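Long-range contact in putative metal resistance protein (Proteus mirabilis, PDB 6C29), which probably acts as a membrane-bound protein-disulfide reductase, whose N-terminal periplasmic tandem immunoglobulin-fold domain primes the disulfide isomerase ScsC: residues A[173-186]-A[225-237]. Sequence-based numbering, arbitrary orientation. Where two conformers were deposited one is given.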
ATOM      1  N   ARG A 173       4.084  20.818   9.588  1.00 15.46           N
ATOM      2  CA  ARG A 173       4.679  19.823  10.455  1.00 16.51           C
ATOM      3  C   ARG A 173       4.274  20.099  11.895  1.00 19.45           C
ATOM      4  O   ARG A 173       4.250  21.238  12.314  1.00 22.10           O
ATOM      5  CB  ARG A 173       6.185  19.815  10.312  1.00 19.53           C
ATOM      6  CG  ARG A 173       6.807  18.569  10.939  1.00 28.46           C
ATOM      7  CD  ARG A 173       8.271  18.381  10.613  1.00 37.00           C
ATOM      8  NE  ARG A 173       8.852  17.347  11.479  1.00 42.10           N
ATOM      9  CZ  ARG A 173       9.607  16.338  11.069  1.00 39.57           C
ATOM     10  NH1 ARG A 173       9.891  16.184   9.794  1.00 34.67           N
ATOM     11  NH2 ARG A 173      10.072  15.465  11.953  1.00 42.61           N
ATOM     12  N   GLU A 174       3.916  19.058  12.645  1.00 18.59           N
ATOM     13  CA  GLU A 174       3.406  19.235  14.016  1.00 23.15           C
ATOM     14  C   GLU A 174       4.469  19.811  14.932  1.00 25.01           C
ATOM     15  O   GLU A 174       4.241  20.762  15.691  1.00 26.73           O
ATOM     16  CB  GLU A 174       2.919  17.895  14.572  1.00 28.30           C
ATOM     17  CG  GLU A 174       2.261  18.013  15.956  1.00 38.82           C
ATOM     18  CD  GLU A 174       1.882  16.677  16.584  1.00 51.71           C
ATOM     19  OE1 GLU A 174       1.761  15.666  15.862  1.00 48.43           O
ATOM     20  OE2 GLU A 174       1.695  16.653  17.820  1.00 63.97           O
ATOM     21  N   GLN A 175       5.635  19.196  14.857  1.00 24.38           N
ATOM     22  CA  GLN A 175       6.796  19.553  15.631  1.00 29.85           C
ATOM     23  C   GLN A 175       8.048  19.565  14.751  1.00 28.03           C
ATOM     24  O   GLN A 175       8.276  18.643  13.963  1.00 27.85           O
ATOM     25  CB  GLN A 175       6.990  18.571  16.776  1.00 39.21           C
ATOM     26  CG  GLN A 175       7.993  19.071  17.760  1.00 55.68           C
ATOM     27  CD  GLN A 175       8.289  18.077  18.848  1.00 71.90           C
ATOM     28  OE1 GLN A 175       7.479  17.195  19.158  1.00 77.58           O
ATOM     29  NE2 GLN A 175       9.473  18.206  19.435  1.00 76.29           N
ATOM     30  N   GLY A 176       8.843  20.610  14.883  1.00 27.00           N
ATOM     31  CA  GLY A 176      10.081  20.722  14.139  1.00 28.36           C
ATOM     32  C   GLY A 176       9.894  21.106  12.683  1.00 23.08           C
ATOM     33  O   GLY A 176       8.843  21.590  12.267  1.00 22.98           O
ATOM     34  N   ASP A 177      10.968  20.918  11.933  1.00 18.89           N
ATOM     35  CA  ASP A 177      11.040  21.268  10.524  1.00 17.15           C
ATOM     36  C   ASP A 177      11.025  20.053   9.633  1.00 17.79           C
ATOM     37  O   ASP A 177      11.430  18.971  10.055  1.00 19.10           O
ATOM     38  CB  ASP A 177      12.322  22.025  10.213  1.00 18.74           C
ATOM     39  CG  ASP A 177      12.343  23.437  10.786  1.00 25.71           C
ATOM     40  OD1 ASP A 177      11.290  23.899  11.288  1.00 27.39           O
ATOM     41  OD2 ASP A 177      13.418  24.084  10.683  1.00 26.41           O
ATOM     42  N   TRP A 178      10.602  20.241   8.384  1.00 14.77           N
ATOM     43  CA  TRP A 178      10.711  19.180   7.393  1.00 12.92           C
ATOM     44  C   TRP A 178      12.166  18.946   7.017  1.00 14.22           C
ATOM     45  O   TRP A 178      12.921  19.914   6.873  1.00 16.37           O
ATOM     46  CB  TRP A 178       9.888  19.529   6.170  1.00 11.53           C
ATOM     47  CG  TRP A 178       8.430  19.599   6.415  1.00 11.00           C
ATOM     48  CD1 TRP A 178       7.676  20.742   6.550  1.00 11.80           C
ATOM     49  CD2 TRP A 178       7.522  18.511   6.538  1.00 11.59           C
ATOM     50  NE1 TRP A 178       6.370  20.426   6.730  1.00 12.29           N
ATOM     51  CE2 TRP A 178       6.242  19.058   6.738  1.00 12.71           C
ATOM     52  CE3 TRP A 178       7.662  17.120   6.500  1.00 11.41           C
ATOM     53  CZ2 TRP A 178       5.116  18.271   6.902  1.00 13.46           C
ATOM     54  CZ3 TRP A 178       6.550  16.340   6.662  1.00 12.05           C
ATOM     55  CH2 TRP A 178       5.294  16.902   6.867  1.00 13.02           C
ATOM     56  N   HIS A 179      12.555  17.678   6.833  1.00 12.82           N
ATOM     57  CA  HIS A 179      13.916  17.326   6.490  1.00 12.55           C
ATOM     58  C   HIS A 179      14.046  16.695   5.112  1.00 13.09           C
ATOM     59  O   HIS A 179      14.673  17.261   4.221  1.00 13.91           O
ATOM     60  CB  HIS A 179      14.476  16.398   7.585  1.00 13.98           C
ATOM     61  CG  HIS A 179      14.497  17.050   8.928  1.00 16.46           C
ATOM     62  ND1 HIS A 179      13.812  16.550  10.018  1.00 23.15           N
ATOM     63  CD2 HIS A 179      15.059  18.209   9.345  1.00 16.80           C
ATOM     64  CE1 HIS A 179      13.989  17.353  11.054  1.00 23.39           C
ATOM     65  NE2 HIS A 179      14.752  18.366  10.675  1.00 18.93           N
ATOM     66  N   GLN A 180      13.463  15.518   4.932  1.00 12.62           N
ATOM     67  CA  GLN A 180      13.466  14.838   3.651  0.56 13.08           C
ATOM     68  C   GLN A 180      12.123  14.202   3.392  1.00 11.89           C
ATOM     69  O   GLN A 180      12.020  12.980   3.362  1.00 14.25           O
ATOM     70  CB  GLN A 180      14.567  13.756   3.603  0.56 15.23           C
ATOM     71  CG  GLN A 180      15.985  14.298   3.692  0.56 16.69           C
ATOM     72  CD  GLN A 180      17.024  13.220   3.499  0.56 19.92           C
ATOM     73  OE1 GLN A 180      17.956  13.104   4.288  0.56 23.77           O
ATOM     74  NE2 GLN A 180      16.879  12.441   2.427  0.56 18.42           N
ATOM     75  N   PRO A 181      11.085  15.000   3.208  1.00  9.56           N
ATOM     76  CA  PRO A 181       9.752  14.439   3.050  1.00 10.60           C
ATOM     77  C   PRO A 181       9.509  13.766   1.738  1.00  9.77           C
ATOM     78  O   PRO A 181      10.124  14.083   0.719  1.00 12.62           O
ATOM     79  CB  PRO A 181       8.855  15.655   3.194  1.00 13.18           C
ATOM     80  CG  PRO A 181       9.705  16.800   2.756  1.00 13.72           C
ATOM     81  CD  PRO A 181      11.083  16.470   3.253  1.00 11.55           C
ATOM     82  N   ASN A 182       8.587  12.816   1.775  1.00 11.14           N
ATOM     83  CA  ASN A 182       8.037  12.218   0.575  1.00 10.29           C
ATOM     84  C   ASN A 182       6.539  12.182   0.739  1.00 10.42           C
ATOM     85  O   ASN A 182       6.028  12.187   1.864  1.00 10.62           O
ATOM     86  CB  ASN A 182       8.576  10.802   0.329  1.00 13.46           C
ATOM     87  CG  ASN A 182       9.971  10.819  -0.190  1.00 19.51           C
ATOM     88  OD1 ASN A 182      10.202  11.147  -1.347  1.00 21.72           O
ATOM     89  ND2 ASN A 182      10.916  10.486   0.669  1.00 21.78           N
ATOM     90  N   ILE A 183       5.843  12.132  -0.389  1.00 10.93           N
ATOM     91  CA  ILE A 183       4.397  12.000  -0.406  1.00 11.66           C
ATOM     92  C   ILE A 183       3.979  11.005  -1.491  1.00 11.12           C
ATOM     93  O   ILE A 183       4.548  10.955  -2.586  1.00 13.88           O
ATOM     94  CB  ILE A 183       3.706  13.357  -0.597  1.00 14.18           C
ATOM     95  CG1 ILE A 183       2.199  13.236  -0.345  1.00 18.95           C
ATOM     96  CG2 ILE A 183       3.978  13.893  -1.968  1.00 15.88           C
ATOM     97  CD1 ILE A 183       1.516  14.608  -0.160  1.00 23.53           C
ATOM     98  N   TYR A 184       2.973  10.216  -1.146  1.00  8.85           N
ATOM     99  CA  TYR A 184       2.421   9.160  -1.982  1.00 10.14           C
ATOM    100  C   TYR A 184       0.921   9.329  -1.989  1.00 11.06           C
ATOM    101  O   TYR A 184       0.283   9.235  -0.957  1.00  9.91           O
ATOM    102  CB  TYR A 184       2.816   7.797  -1.430  1.00  9.93           C
ATOM    103  CG  TYR A 184       4.298   7.723  -1.170  1.00  9.89           C
ATOM    104  CD1 TYR A 184       5.176   7.490  -2.202  1.00  9.39           C
ATOM    105  CD2 TYR A 184       4.802   7.885   0.091  1.00  9.23           C
ATOM    106  CE1 TYR A 184       6.547   7.456  -1.991  1.00 10.65           C
ATOM    107  CE2 TYR A 184       6.165   7.836   0.341  1.00 10.18           C
ATOM    108  CZ  TYR A 184       7.044   7.617  -0.705  1.00 10.79           C
ATOM    109  OH  TYR A 184       8.405   7.553  -0.486  1.00 12.85           O
ATOM    110  N   LEU A 185       0.348   9.591  -3.157  1.00 12.89           N
ATOM    111  CA  LEU A 185      -1.074   9.953  -3.235  1.00 12.93           C
ATOM    112  C   LEU A 185      -1.942   8.886  -3.878  1.00 12.27           C
ATOM    113  O   LEU A 185      -1.512   8.196  -4.786  1.00 12.46           O
ATOM    114  CB  LEU A 185      -1.240  11.268  -4.010  1.00 16.01           C
ATOM    115  CG  LEU A 185      -0.632  12.495  -3.345  1.00 20.58           C
ATOM    116  CD1 LEU A 185       0.630  12.939  -4.034  1.00 28.04           C
ATOM    117  CD2 LEU A 185      -1.607  13.579  -3.340  1.00 21.19           C
ATOM    118  N   ASP A 186      -3.189   8.790  -3.397  1.00 13.00           N
ATOM    119  CA  ASP A 186      -4.240   7.969  -3.971  1.00 14.69           C
ATOM    120  C   ASP A 186      -5.129   8.835  -4.868  1.00 15.70           C
ATOM    121  O   ASP A 186      -5.894   9.661  -4.354  1.00 16.71           O
ATOM    122  CB  ASP A 186      -5.102   7.348  -2.870  1.00 15.03           C
ATOM    123  CG  ASP A 186      -4.289   6.497  -1.897  1.00 16.76           C
ATOM    124  OD1 ASP A 186      -3.908   5.383  -2.282  1.00 17.74           O
ATOM    125  OD2 ASP A 186      -4.063   6.926  -0.761  1.00 16.73           O
ATOM    126  N   LYS A 225     -13.574  15.748  -4.004  1.00 20.08           N
ATOM    127  CA  LYS A 225     -13.194  14.332  -4.018  1.00 21.21           C
ATOM    128  C   LYS A 225     -12.224  14.023  -2.876  1.00 20.85           C
ATOM    129  O   LYS A 225     -11.658  14.930  -2.254  1.00 18.93           O
ATOM    130  CB  LYS A 225     -12.530  13.960  -5.353  1.00 23.77           C
ATOM    131  CG  LYS A 225     -13.355  14.234  -6.594  1.00 35.09           C
ATOM    132  CD  LYS A 225     -14.547  13.330  -6.829  1.00 50.28           C
ATOM    133  CE  LYS A 225     -15.131  13.689  -8.206  1.00 65.30           C
ATOM    134  NZ  LYS A 225     -16.175  12.775  -8.736  1.00 73.64           N
ATOM    135  N   ALA A 226     -11.995  12.737  -2.609  1.00 16.16           N
ATOM    136  CA  ALA A 226     -11.153  12.338  -1.487  1.00 15.74           C
ATOM    137  C   ALA A 226      -9.706  12.730  -1.717  1.00 16.18           C
ATOM    138  O   ALA A 226      -9.165  12.557  -2.826  1.00 17.29           O
ATOM    139  CB  ALA A 226     -11.260  10.847  -1.246  1.00 15.65           C
ATOM    140  N   LEU A 227      -9.105  13.301  -0.679  1.00 15.30           N
ATOM    141  CA  LEU A 227      -7.679  13.574  -0.629  1.00 16.28           C
ATOM    142  C   LEU A 227      -7.081  12.593   0.365  1.00 16.42           C
ATOM    143  O   LEU A 227      -7.187  12.745   1.574  1.00 17.51           O
ATOM    144  CB  LEU A 227      -7.398  15.020  -0.219  1.00 15.72           C
ATOM    145  CG  LEU A 227      -5.916  15.387  -0.069  1.00 16.56           C
ATOM    146  CD1 LEU A 227      -5.136  15.183  -1.359  1.00 17.72           C
ATOM    147  CD2 LEU A 227      -5.784  16.799   0.394  1.00 16.40           C
ATOM    148  N   SER A 228      -6.409  11.599  -0.174  1.00 13.75           N
ATOM    149  CA  SER A 228      -5.808  10.518   0.612  1.00 12.43           C
ATOM    150  C   SER A 228      -4.369  10.408   0.181  1.00 11.35           C
ATOM    151  O   SER A 228      -4.063  10.347  -1.034  1.00 12.91           O
ATOM    152  CB  SER A 228      -6.547   9.197   0.367  1.00 15.85           C
ATOM    153  OG  SER A 228      -5.868   8.088   0.946  1.00 17.85           O
ATOM    154  N   PHE A 229      -3.458  10.403   1.158  1.00 10.93           N
ATOM    155  CA  PHE A 229      -2.049  10.290   0.863  1.00 10.43           C
ATOM    156  C   PHE A 229      -1.305   9.858   2.111  1.00 10.61           C
ATOM    157  O   PHE A 229      -1.817   9.940   3.220  1.00 10.37           O
ATOM    158  CB  PHE A 229      -1.484  11.604   0.283  1.00 10.75           C
ATOM    159  CG  PHE A 229      -1.571  12.783   1.195  1.00 12.44           C
ATOM    160  CD1 PHE A 229      -0.570  13.074   2.096  1.00 12.55           C
ATOM    161  CD2 PHE A 229      -2.640  13.644   1.092  1.00 14.55           C
ATOM    162  CE1 PHE A 229      -0.646  14.196   2.908  1.00 14.39           C
ATOM    163  CE2 PHE A 229      -2.717  14.785   1.895  1.00 13.65           C
ATOM    164  CZ  PHE A 229      -1.726  15.056   2.793  1.00 13.68           C
ATOM    165  N   VAL A 230      -0.093   9.393   1.878  1.00  8.69           N
ATOM    166  CA  VAL A 230       0.872   9.117   2.907  1.00  8.36           C
ATOM    167  C   VAL A 230       1.995  10.131   2.768  1.00  9.50           C
ATOM    168  O   VAL A 230       2.516  10.349   1.687  1.00 10.30           O
ATOM    169  CB  VAL A 230       1.395   7.684   2.788  1.00  9.48           C
ATOM    170  CG1 VAL A 230       2.608   7.454   3.713  1.00 11.11           C
ATOM    171  CG2 VAL A 230       0.246   6.694   3.037  1.00 11.27           C
ATOM    172  N   VAL A 231       2.369  10.777   3.869  1.00  8.55           N
ATOM    173  CA  VAL A 231       3.528  11.633   3.918  1.00  8.60           C
ATOM    174  C   VAL A 231       4.497  11.050   4.930  1.00  9.29           C
ATOM    175  O   VAL A 231       4.084  10.558   5.983  1.00 10.54           O
ATOM    176  CB  VAL A 231       3.124  13.091   4.267  1.00 12.89           C
ATOM    177  CG1 VAL A 231       2.293  13.179   5.562  1.00 14.68           C
ATOM    178  CG2 VAL A 231       4.338  13.985   4.363  1.00 12.78           C
ATOM    179  N   THR A 232       5.779  11.050   4.576  1.00 10.10           N
ATOM    180  CA  THR A 232       6.821  10.500   5.418  1.00 11.23           C
ATOM    181  C   THR A 232       7.906  11.528   5.643  1.00 11.66           C
ATOM    182  O   THR A 232       8.145  12.378   4.783  1.00 12.09           O
ATOM    183  CB  THR A 232       7.441   9.246   4.806  1.00 12.15           C
ATOM    184  OG1 THR A 232       8.158   9.585   3.616  1.00 12.95           O
ATOM    185  CG2 THR A 232       6.364   8.193   4.487  1.00 12.00           C
ATOM    186  N   ASP A 233       8.572  11.439   6.787  1.00 10.29           N
ATOM    187  CA  ASP A 233       9.791  12.187   7.075  1.00 10.58           C
ATOM    188  C   ASP A 233      10.392  11.565   8.342  1.00 11.48           C
ATOM    189  O   ASP A 233       9.650  11.133   9.219  1.00 11.51           O
ATOM    190  CB  ASP A 233       9.519  13.675   7.258  1.00 12.30           C
ATOM    191  CG  ASP A 233      10.752  14.514   7.086  1.00 15.76           C
ATOM    192  OD1 ASP A 233      11.783  14.016   6.599  1.00 14.57           O
ATOM    193  OD2 ASP A 233      10.663  15.700   7.418  1.00 16.65           O
ATOM    194  N   ASP A 234      11.723  11.529   8.412  1.00 13.61           N
ATOM    195  CA  ASP A 234      12.442  11.100   9.619  1.00 15.03           C
ATOM    196  C   ASP A 234      11.980   9.732  10.101  1.00 17.37           C
ATOM    197  O   ASP A 234      11.883   9.487  11.303  1.00 19.41           O
ATOM    198  CB  ASP A 234      12.263  12.144  10.712  1.00 18.07           C
ATOM    199  CG  ASP A 234      12.927  13.472  10.347  1.00 24.79           C
ATOM    200  OD1 ASP A 234      14.017  13.446   9.746  1.00 25.77           O
ATOM    201  OD2 ASP A 234      12.314  14.530  10.580  1.00 29.05           O
ATOM    202  N   GLY A 235      11.660   8.849   9.167  1.00 18.95           N
ATOM    203  CA  GLY A 235      11.264   7.498   9.537  1.00 21.30           C
ATOM    204  C   GLY A 235       9.841   7.345  10.071  1.00 21.18           C
ATOM    205  O   GLY A 235       9.449   6.248  10.507  1.00 21.94           O
ATOM    206  N   TYR A 236       9.079   8.432  10.050  1.00 17.03           N
ATOM    207  CA  TYR A 236       7.677   8.423  10.420  1.00 13.34           C
ATOM    208  C   TYR A 236       6.820   8.457   9.198  1.00 12.41           C
ATOM    209  O   TYR A 236       7.173   9.108   8.232  1.00 14.66           O
ATOM    210  CB  TYR A 236       7.351   9.629  11.298  1.00 16.65           C
ATOM    211  CG  TYR A 236       6.103   9.517  12.146  1.00 22.40           C
ATOM    212  CD1 TYR A 236       4.834   9.804  11.628  1.00 20.37           C
ATOM    213  CD2 TYR A 236       6.196   9.144  13.481  1.00 26.53           C
ATOM    214  CE1 TYR A 236       3.657   9.709  12.445  1.00 20.19           C
ATOM    215  CE2 TYR A 236       5.066   9.054  14.292  1.00 28.34           C
ATOM    216  CZ  TYR A 236       3.808   9.338  13.772  1.00 25.42           C
ATOM    217  OH  TYR A 236       2.714   9.247  14.608  1.00 25.35           O
ATOM    218  N   SER A 237       5.691   7.767   9.237  1.00 10.89           N
ATOM    219  CA  SER A 237       4.786   7.700   8.118  0.55 10.97           C
ATOM    220  C   SER A 237       3.367   7.956   8.557  1.00 10.46           C
ATOM    221  O   SER A 237       2.846   7.229   9.391  1.00 10.95           O
ATOM    222  CB  SER A 237       4.894   6.333   7.469  0.55 11.95           C
ATOM    223  OG  SER A 237       4.054   6.242   6.350  0.55 11.11           O
TER
HETATM  224  O   HOH W   1      10.656  10.527   3.813  1.00 19.06           O
HETATM  225  O   HOH W   2       9.090   7.435   2.217  1.00 13.88           O
HETATM  226  O   HOH W   3      -6.465  12.003  -3.525  1.00 25.59           O
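Asp233 and Asp234, where strand 226-233 runs into a type I' turn, hold the loop that follows Arg173 with their two carboxylates. Asp233, its CG anti to the backbone N (chi1 -160°), spreads both oxygens along the loop backbone: OD2 takes the N-H of His179 on its syn lone pair (2.8 Å), and OD1 that of Gln180. The extended Arg173 side chain comes across at about a right angle and brings NH1 to 2.5 Å from Asp233 OD2, a salt bridge, while NH2 meets the anti lone pair of Asp234 OD2. The syn lone pair of that oxygen receives His179 ND1 in the imidazole plane at 2.6 Å. Two donors thus fix the Asp234 carboxylate, and the neighbouring guanidinium would be expected to favour the ionised form of both carboxylates. Arg173 NE is bonded to Gln175 O, which steadies the guanidinium. Beyond the loop, strand 182-186 is an edge strand paired antiparallel with 226-233 in the three-stranded sheet completed by 236-243. This sheet packs against the four-stranded sheet containing 166-173 in the second of two immunoglobulin-like domains. On the inner face Ile183 lays CD1 over one face of the Phe229 ring, 3.9 Å from its centroid, and Leu185 CG packs on Phe229 CB; Leu169 and Pro196 cover this cluster. On the other face Thr232 CG2 lies at the edge of the Tyr184 ring, whose OH reaches Thr232 OG1 through a water. A second water joins that OG1 to Gln180 O and Asn182 ND2. At the far end Ser228 OG donates to Asp186 OD2 at 2.7 Å from above the carboxylate plane; Arg47 and Ser48 hold the same carboxylate from the first half of the chain.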